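Local coordinates for tail protein, 43 kDa (Neisseria meningitidis MC58, PDB 3D37), which is of unknown function but probably forms part of the tail or baseplate of a Mu-like phage particle, at residues R24-S29 against G318-L323; D36-V41 against I67-I72; G71-Q76 against L87-R92. One frame throughout, in Å; residues are numbered along the deposited sequence.

Contact 1. Residues R24-S29 against G318-L323; sequences RYDIDS and GRRFML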
loop_
_atom_site.group_PDB
_atom_site.type_symbol
_atom_site.label_atom_id
_atom_site.label_comp_id
_atom_site.label_asym_id
_atom_site.label_seq_id
_atom_site.Cartn_x
_atom_site.Cartn_y
_atom_site.Cartn_z
ATOM N N ARG A 24 13.132 3.722 15.865
ATOM C CA ARG A 24 12.808 4.993 15.264
ATOM C C ARG A 24 12.801 6.117 16.332
ATOM O O ARG A 24 12.674 5.852 17.500
ATOM C CB ARG A 24 11.504 4.893 14.429
ATOM C CG ARG A 24 10.245 5.023 15.187
ATOM C CD ARG A 24 8.996 4.914 14.270
ATOM N NE ARG A 24 8.813 3.495 14.092
ATOM C CZ ARG A 24 7.821 2.763 14.584
ATOM N NH1 ARG A 24 6.786 3.297 15.238
ATOM N NH2 ARG A 24 7.887 1.475 14.409
ATOM N N TYR A 25 13.124 7.330 15.923
ATOM C CA TYR A 25 12.976 8.470 16.814
ATOM C C TYR A 25 12.822 9.734 16.009
ATOM O O TYR A 25 13.104 9.781 14.800
ATOM C CB TYR A 25 14.156 8.575 17.831
ATOM C CG TYR A 25 15.557 8.612 17.190
ATOM C CD1 TYR A 25 16.001 9.726 16.489
ATOM C CD2 TYR A 25 16.455 7.548 17.345
ATOM C CE1 TYR A 25 17.287 9.791 15.947
ATOM C CE2 TYR A 25 17.750 7.575 16.727
ATOM C CZ TYR A 25 18.142 8.697 16.056
ATOM O OH TYR A 25 19.389 8.776 15.510
ATOM N N ASP A 26 12.359 10.761 16.715
ATOM C CA ASP A 26 12.208 12.103 16.215
ATOM C C ASP A 26 12.557 12.996 17.374
ATOM O O ASP A 26 11.925 12.920 18.422
ATOM C CB ASP A 26 10.763 12.354 15.827
ATOM C CG ASP A 26 10.375 11.649 14.533
ATOM O OD1 ASP A 26 10.871 12.010 13.421
ATOM O OD2 ASP A 26 9.638 10.650 14.650
ATOM N N ILE A 27 13.540 13.881 17.185
ATOM C CA ILE A 27 13.991 14.810 18.214
ATOM C C ILE A 27 13.947 16.190 17.563
ATOM O O ILE A 27 14.727 16.463 16.646
ATOM C CB ILE A 27 15.410 14.454 18.685
ATOM C CG1 ILE A 27 15.486 13.013 19.190
ATOM C CG2 ILE A 27 15.947 15.447 19.794
ATOM C CD1 ILE A 27 16.959 12.445 19.159
ATOM N N ASP A 28 12.999 17.022 18.020
ATOM C CA ASP A 28 12.669 18.241 17.372
ATOM C C ASP A 28 12.914 19.454 18.240
ATOM O O ASP A 28 12.428 19.532 19.369
ATOM C CB ASP A 28 11.258 18.233 16.796
ATOM C CG ASP A 28 11.086 19.317 15.718
ATOM O OD1 ASP A 28 11.138 20.519 16.033
ATOM O OD2 ASP A 28 10.856 18.974 14.562
ATOM N N SER A 29 13.809 20.312 17.752
ATOM C CA SER A 29 14.112 21.622 18.375
ATOM C C SER A 29 13.854 22.784 17.421
ATOM O O SER A 29 14.148 22.709 16.240
ATOM C CB SER A 29 15.563 21.688 18.852
ATOM O OG SER A 29 15.861 20.570 19.628
ATOM N N GLY A 318 15.001 25.682 13.098
ATOM C CA GLY A 318 14.468 24.426 13.583
ATOM C C GLY A 318 15.190 23.239 12.999
ATOM O O GLY A 318 15.741 23.310 11.898
ATOM N N ARG A 319 15.279 22.165 13.785
ATOM C CA ARG A 319 15.894 20.976 13.319
ATOM C C ARG A 319 15.375 19.722 13.973
ATOM O O ARG A 319 15.088 19.689 15.160
ATOM C CB ARG A 319 17.430 21.049 13.385
ATOM C CG ARG A 319 18.042 20.853 14.674
ATOM C CD ARG A 319 18.356 19.371 15.020
ATOM N NE ARG A 319 18.809 19.483 16.382
ATOM C CZ ARG A 319 18.098 19.394 17.495
ATOM N NH1 ARG A 319 16.839 19.042 17.534
ATOM N NH2 ARG A 319 18.714 19.641 18.615
ATOM N N ARG A 320 15.286 18.685 13.159
ATOM C CA ARG A 320 14.746 17.409 13.598
ATOM C C ARG A 320 15.701 16.274 13.252
ATOM O O ARG A 320 15.937 15.986 12.094
ATOM C CB ARG A 320 13.360 17.288 12.962
ATOM C CG ARG A 320 12.462 16.091 13.229
ATOM C CD ARG A 320 11.167 16.359 12.390
ATOM N NE ARG A 320 10.481 15.132 12.175
ATOM C CZ ARG A 320 9.781 14.785 11.081
ATOM N NH1 ARG A 320 9.584 15.619 10.036
ATOM N NH2 ARG A 320 9.286 13.541 11.042
ATOM N N PHE A 321 16.265 15.665 14.302
ATOM C CA PHE A 321 16.966 14.401 14.233
ATOM C C PHE A 321 15.943 13.261 14.097
ATOM O O PHE A 321 14.991 13.147 14.878
ATOM C CB PHE A 321 17.834 14.115 15.485
ATOM C CG PHE A 321 18.899 15.138 15.779
ATOM C CD1 PHE A 321 19.806 15.560 14.807
ATOM C CD2 PHE A 321 19.052 15.620 17.090
ATOM C CE1 PHE A 321 20.849 16.492 15.128
ATOM C CE2 PHE A 321 20.100 16.554 17.431
ATOM C CZ PHE A 321 20.988 16.969 16.480
ATOM N N MET A 322 16.152 12.437 13.088
ATOM C CA MET A 322 15.251 11.394 12.723
ATOM C C MET A 322 15.989 10.058 12.480
ATOM O O MET A 322 17.084 10.031 11.945
ATOM C CB MET A 322 14.511 11.786 11.436
ATOM C CG MET A 322 13.797 13.171 11.449
ATOM S SD MET A 322 12.786 13.447 9.920
ATOM C CE MET A 322 14.090 13.650 8.743
ATOM N N LEU A 323 15.370 8.975 12.900
ATOM C CA LEU A 323 15.722 7.619 12.506
ATOM C C LEU A 323 14.435 6.936 12.072
ATOM O O LEU A 323 13.453 7.002 12.787
ATOM C CB LEU A 323 16.292 6.803 13.689
ATOM C CG LEU A 323 16.597 5.283 13.581
ATOM C CD1 LEU A 323 17.667 4.962 12.533
ATOM C CD2 LEU A 323 16.953 4.744 14.969
#

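Contact 2. Residues D36-V41 against I67-I72; sequences DSFDFV and IVMTGI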
loop_
_atom_site.group_PDB
_atom_site.type_symbol
_atom_site.label_atom_id
_atom_site.label_comp_id
_atom_site.label_asym_id
_atom_site.label_seq_id
_atom_site.Cartn_x
_atom_site.Cartn_y
_atom_site.Cartn_z
ATOM N N ASP A 36 10.644 22.076 22.958
ATOM C CA ASP A 36 11.247 21.066 22.089
ATOM C C ASP A 36 10.755 19.687 22.570
ATOM O O ASP A 36 10.353 19.529 23.711
ATOM C CB ASP A 36 12.778 21.144 22.118
ATOM C CG ASP A 36 13.342 22.475 21.596
ATOM O OD1 ASP A 36 12.618 23.286 20.939
ATOM O OD2 ASP A 36 14.561 22.672 21.783
ATOM N N SER A 37 10.715 18.715 21.665
ATOM C CA SER A 37 10.152 17.436 21.962
ATOM C C SER A 37 10.944 16.266 21.375
ATOM O O SER A 37 11.814 16.378 20.500
ATOM C CB SER A 37 8.719 17.364 21.407
ATOM O OG SER A 37 8.737 17.562 20.041
ATOM N N PHE A 38 10.638 15.125 21.930
ATOM C CA PHE A 38 11.254 13.900 21.533
ATOM C C PHE A 38 10.237 12.776 21.559
ATOM O O PHE A 38 9.257 12.796 22.323
ATOM C CB PHE A 38 12.462 13.563 22.415
ATOM C CG PHE A 38 12.132 13.332 23.864
ATOM C CD1 PHE A 38 11.808 12.055 24.329
ATOM C CD2 PHE A 38 12.206 14.382 24.777
ATOM C CE1 PHE A 38 11.506 11.824 25.691
ATOM C CE2 PHE A 38 11.899 14.152 26.163
ATOM C CZ PHE A 38 11.550 12.873 26.598
ATOM N N ASP A 39 10.538 11.803 20.708
ATOM C CA ASP A 39 9.760 10.614 20.504
ATOM C C ASP A 39 10.638 9.420 20.086
ATOM O O ASP A 39 11.365 9.533 19.118
ATOM C CB ASP A 39 8.762 10.959 19.432
ATOM C CG ASP A 39 7.456 10.467 19.762
ATOM O OD1 ASP A 39 7.257 9.269 19.439
ATOM O OD2 ASP A 39 6.684 11.257 20.413
ATOM N N PHE A 40 10.599 8.334 20.853
ATOM C CA PHE A 40 11.409 7.127 20.632
ATOM C C PHE A 40 10.566 5.841 20.617
ATOM O O PHE A 40 9.660 5.693 21.429
ATOM C CB PHE A 40 12.488 6.976 21.748
ATOM C CG PHE A 40 13.597 8.008 21.679
ATOM C CD1 PHE A 40 14.802 7.736 21.024
ATOM C CD2 PHE A 40 13.453 9.253 22.333
ATOM C CE1 PHE A 40 15.815 8.702 20.976
ATOM C CE2 PHE A 40 14.469 10.201 22.300
ATOM C CZ PHE A 40 15.634 9.928 21.602
ATOM N N VAL A 41 10.888 4.921 19.712
ATOM C CA VAL A 41 10.234 3.630 19.623
ATOM C C VAL A 41 11.301 2.540 19.441
ATOM O O VAL A 41 12.240 2.713 18.667
ATOM C CB VAL A 41 9.282 3.527 18.406
ATOM C CG1 VAL A 41 8.674 2.160 18.354
ATOM C CG2 VAL A 41 8.227 4.646 18.412
ATOM N N ILE A 67 24.821 15.525 25.221
ATOM C CA ILE A 67 23.442 15.783 25.559
ATOM C C ILE A 67 22.878 16.801 24.536
ATOM O O ILE A 67 23.455 17.873 24.332
ATOM C CB ILE A 67 23.310 16.345 26.970
ATOM C CG1 ILE A 67 23.682 15.254 28.003
ATOM C CG2 ILE A 67 21.899 16.881 27.212
ATOM C CD1 ILE A 67 24.077 15.831 29.386
ATOM N N VAL A 68 21.753 16.446 23.905
ATOM C CA VAL A 68 21.083 17.322 22.936
ATOM C C VAL A 68 19.764 17.917 23.470
ATOM O O VAL A 68 19.227 18.891 22.909
ATOM C CB VAL A 68 20.931 16.603 21.519
ATOM C CG1 VAL A 68 22.323 16.132 20.991
ATOM C CG2 VAL A 68 20.014 15.384 21.551
ATOM N N MET A 69 19.262 17.374 24.570
ATOM C CA MET A 69 18.005 17.842 25.172
ATOM C C MET A 69 17.897 17.320 26.593
ATOM O O MET A 69 18.254 16.173 26.858
ATOM C CB MET A 69 16.778 17.365 24.350
ATOM C CG MET A 69 15.429 18.066 24.662
ATOM S SD MET A 69 14.048 17.497 23.527
ATOM C CE MET A 69 14.611 18.158 21.980
ATOM N N THR A 70 17.356 18.168 27.466
ATOM C CA THR A 70 17.093 17.862 28.856
ATOM C C THR A 70 15.596 18.039 29.057
ATOM O O THR A 70 15.051 19.071 28.729
ATOM C CB THR A 70 17.957 18.814 29.810
ATOM O OG1 THR A 70 19.330 18.728 29.406
ATOM C CG2 THR A 70 17.834 18.425 31.301
ATOM N N GLY A 71 14.912 17.031 29.575
ATOM C CA GLY A 71 13.465 17.110 29.725
ATOM C C GLY A 71 12.840 16.054 30.606
ATOM O O GLY A 71 13.474 15.511 31.475
ATOM N N ILE A 72 11.582 15.750 30.320
ATOM C CA ILE A 72 10.758 14.906 31.161
ATOM C C ILE A 72 9.987 14.011 30.208
ATOM O O ILE A 72 9.410 14.485 29.229
ATOM C CB ILE A 72 9.738 15.735 32.080
ATOM C CG1 ILE A 72 10.483 16.683 33.008
ATOM C CG2 ILE A 72 8.871 14.814 32.994
ATOM C CD1 ILE A 72 10.890 17.946 32.334
#

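Contact 3. Residues G71-Q76 against L87-R92; sequences GIIGSQ and LSLSGR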
loop_
_atom_site.group_PDB
_atom_site.type_symbol
_atom_site.label_atom_id
_atom_site.label_comp_id
_atom_site.label_asym_id
_atom_site.label_seq_id
_atom_site.Cartn_x
_atom_site.Cartn_y
_atom_site.Cartn_z
ATOM N N GLY A 71 14.912 17.031 29.575
ATOM C CA GLY A 71 13.465 17.110 29.725
ATOM C C GLY A 71 12.840 16.054 30.606
ATOM O O GLY A 71 13.474 15.511 31.475
ATOM N N ILE A 72 11.582 15.750 30.320
ATOM C CA ILE A 72 10.758 14.906 31.161
ATOM C C ILE A 72 9.987 14.011 30.208
ATOM O O ILE A 72 9.410 14.485 29.229
ATOM C CB ILE A 72 9.738 15.735 32.080
ATOM C CG1 ILE A 72 10.483 16.683 33.008
ATOM C CG2 ILE A 72 8.871 14.814 32.994
ATOM C CD1 ILE A 72 10.890 17.946 32.334
ATOM N N ILE A 73 9.979 12.720 30.514
ATOM C CA ILE A 73 9.140 11.746 29.791
ATOM C C ILE A 73 7.684 12.032 30.200
ATOM O O ILE A 73 7.309 11.972 31.395
ATOM C CB ILE A 73 9.572 10.324 30.089
ATOM C CG1 ILE A 73 11.037 10.156 29.630
ATOM C CG2 ILE A 73 8.677 9.215 29.337
ATOM C CD1 ILE A 73 11.603 8.854 29.969
ATOM N N GLY A 74 6.888 12.433 29.217
ATOM C CA GLY A 74 5.504 12.738 29.454
ATOM C C GLY A 74 4.627 11.529 29.301
ATOM O O GLY A 74 3.585 11.441 29.911
ATOM N N SER A 75 5.004 10.605 28.446
ATOM C CA SER A 75 4.151 9.486 28.187
ATOM C C SER A 75 4.899 8.278 27.671
ATOM O O SER A 75 5.989 8.369 27.105
ATOM C CB SER A 75 2.998 9.862 27.248
ATOM O OG SER A 75 3.361 9.934 25.914
ATOM N N GLN A 76 4.297 7.130 27.924
ATOM C CA GLN A 76 4.874 5.847 27.550
ATOM C C GLN A 76 3.796 4.913 27.070
ATOM O O GLN A 76 2.731 4.824 27.661
ATOM C CB GLN A 76 5.642 5.260 28.766
ATOM C CG GLN A 76 6.305 3.888 28.476
ATOM C CD GLN A 76 7.191 3.391 29.644
ATOM O OE1 GLN A 76 7.883 4.158 30.299
ATOM N NE2 GLN A 76 7.135 2.101 29.902
ATOM N N LEU A 87 7.662 -0.582 22.404
ATOM C CA LEU A 87 7.682 0.319 23.543
ATOM C C LEU A 87 7.993 1.713 22.989
ATOM O O LEU A 87 8.952 1.876 22.220
ATOM C CB LEU A 87 8.736 -0.111 24.561
ATOM C CG LEU A 87 9.322 0.943 25.538
ATOM C CD1 LEU A 87 8.326 1.456 26.547
ATOM C CD2 LEU A 87 10.567 0.400 26.292
ATOM N N SER A 88 7.157 2.694 23.326
ATOM C CA SER A 88 7.451 4.087 22.981
ATOM C C SER A 88 7.412 5.029 24.146
ATOM O O SER A 88 6.751 4.771 25.153
ATOM C CB SER A 88 6.587 4.589 21.828
ATOM O OG SER A 88 5.240 4.581 22.176
ATOM N N LEU A 89 8.211 6.089 24.010
ATOM C CA LEU A 89 8.378 7.189 24.994
ATOM C C LEU A 89 8.272 8.540 24.267
ATOM O O LEU A 89 8.883 8.704 23.183
ATOM C CB LEU A 89 9.790 7.186 25.614
ATOM C CG LEU A 89 10.336 5.933 26.263
ATOM C CD1 LEU A 89 11.692 6.266 26.831
ATOM C CD2 LEU A 89 9.387 5.428 27.359
ATOM N N SER A 90 7.556 9.488 24.868
ATOM C CA SER A 90 7.581 10.861 24.404
ATOM C C SER A 90 7.759 11.789 25.553
ATOM O O SER A 90 7.450 11.470 26.688
ATOM C CB SER A 90 6.307 11.303 23.674
ATOM O OG SER A 90 5.914 10.318 22.834
ATOM N N GLY A 91 8.156 12.977 25.191
ATOM C CA GLY A 91 8.331 14.034 26.128
ATOM C C GLY A 91 8.712 15.343 25.518
ATOM O O GLY A 91 8.768 15.543 24.274
ATOM N N ARG A 92 8.927 16.261 26.437
ATOM C CA ARG A 92 9.263 17.650 26.118
ATOM C C ARG A 92 10.459 18.087 26.928
ATOM O O ARG A 92 10.783 17.458 27.932
ATOM C CB ARG A 92 8.069 18.547 26.415
ATOM C CG ARG A 92 6.864 18.265 25.475
ATOM C CD ARG A 92 5.705 19.158 25.853
ATOM N NE ARG A 92 5.326 18.867 27.222
ATOM C CZ ARG A 92 4.545 19.600 28.007
ATOM N NH1 ARG A 92 4.084 20.778 27.607
ATOM N NH2 ARG A 92 4.315 19.170 29.246
HETATM O O HOH W 1 7.322 16.167 29.183
#

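Contact 1. Residues R24-S29 against G318-L323
Tyr-25 and Leu-323 meet through a CH-pi contact: Leu-323 CB sits over the centre of the ring, 3.5 Å from the Tyr-25 centroid, while Leu-323 CD2 comes to 3.4 Å from Tyr-25 CE2. Tyr-25 CG lies between the backbone N and the carbonyl carbon (chi1 55°), and the ring comes to rest under Leu-323. On the same face of the sheet Ile-27 packs on Phe-321, CB to CB 4.0 Å. Farther on, Arg-319 NH1 makes a weak bond of 2.8 Å to Ser-29 OG; the bent Arg-319 chain puts NE over the Phe-321 ring, offset toward its rim, and NE bonds Trp-295 O. The other face carries charge. Arg-320 NH2 bridges to Asp-26 OD1 at 3.2 Å, meeting the oxygen from above the carboxylate plane, with the Arg-320 NE bond to it weak. Met-322 SD lies over that guanidinium, whose NH1 bridges to Glu-332, and Asp-28 OD1 makes a salt bridge to Arg-334. Six backbone bonds hold the strands antiparallel, among them Ile-27 N to Phe-321 O at 2.8 Å. Strand 24-30 lies between 310-324 and 37-42, and 330-337 pairs with 310-324 on its other side; the 24-30/310-324 pairing joins the N-terminal family region to the C-terminal one.

Contact 2. Residues D36-V41 against I67-I72
A Met-aromatic contact brings Met-69 to Phe-38: the sulfur lies at the ring edge, 5.2 Å from the Phe-38 centroid and 79° off the ring normal, with Met-69 SD 3.8 Å from Phe-38 CD2. The methionine leaves its strand extended, CG opposite the backbone N (chi1 -165°), and bends only at its last torsion. That bend lays the methyl along the other segment, with Met-69 CE 3.5 Å from Asp-36 CB and 3.6 Å from Ser-37 O. The two strands do not pair here. Their axes pass 8.7 Å apart at 82°, and side chains meet between the strands, consistent with a barrel-like fold of the phage-barrel clan to which this N-terminal region belongs. Val-61 and Cys-59 of strand 58-63 line the same interior, against Phe-40 and Phe-38 respectively, and Met-69 also reaches Ile-27 and Ser-29. At the far end of the Phe-38 ring, CZ approaches Ile-72 O to 3.8 Å at an oblique angle. Asp-36 meets Met-69 chiefly through CB: its carboxylate turns elsewhere, OD1 accepting from Asp-30 N and OD2 pairing weakly with Ser-29 OG.

Contact 3. Residues G71-Q76 against L87-R92
The Gln-76 carboxamide is touched by two leucine methyls, both on the same side of its plane: Leu-87 CD1 near the nitrogen end, 3.6 Å from Gln-76 NE2, and Leu-89 CD2 near the oxygen end, 3.5 Å from Gln-76 OE1. The chain reaches them fully extended, with CG opposite the backbone N (chi1 -180°). Its polar atoms bond outside the two segments, OE1 accepting from Leu-54 N and NE2 donating to Pro-52 O, so the rotation of the amide is fixed from both ends. A second flat group, the Ser-90 carbonyl, takes two donors. Gly-74 N lies in its plane on a lone pair at 2.8 Å from Ser-90 O, whereas Ser-75 N, 3.1 Å from the same oxygen, is tilted 32° from that plane. This is a classic beta bulge: Gly-74 and Ser-75 together face Ser-90, and the pairing slips by one residue. Ser-90 N returns a bond to Ser-75 O.

On the Gly-71 side of the bulge the ladder continues through Ile-72 N to Arg-92 O at 3.0 Å. The reverse bond, Arg-92 N to Ile-72 O, is weak, and a water supplements it, donating to Ile-72 O at 2.7 Å and accepting from Arg-92 N. Gly-91 and Ile-73 form a non-hydrogen-bonded pair, and Ile-73 CD1 touches Leu-89 CD1 at 4.1 Å. Ser-75 OG and Ser-88 OG bond Arg-77; Ser-90 OG bonds Asp-39 and only weakly Arg-77, while Arg-92 bridges to Asp-100. The segments are the two arms of the hairpin 66-81 and 84-93. Strand 37-42 flanks the second arm, the first pairs with strand 58-63, and at Ser-75 and Gln-76 an antiparallel strand of a second subunit carries the sheet across the interface.

Contacts 1 and 3 are strand pairings and contact 2 packs side chains between strands that do not pair; all lie on the same side of the chain's centre. Contacts 1 and 2 have centres about 9 Å apart and touch where the neighbouring strands 24-30 and 37-42 pair: Asp-28 N probably bonds Ser-37 O at 2.8 Å, and Asp-26 N Asp-39 O at 2.9 Å. Contact 3 lies about 8 Å from contact 2 between centres, sharing Gly-71 and Ile-72; Phe-40 N probably bonds Leu-89 O at 2.9 Å. Contacts 1 and 3 do not touch, their nearest atoms about 7 Å apart. Along the chain, contacts 2 and 3 fall inside the loop closed by contact 1.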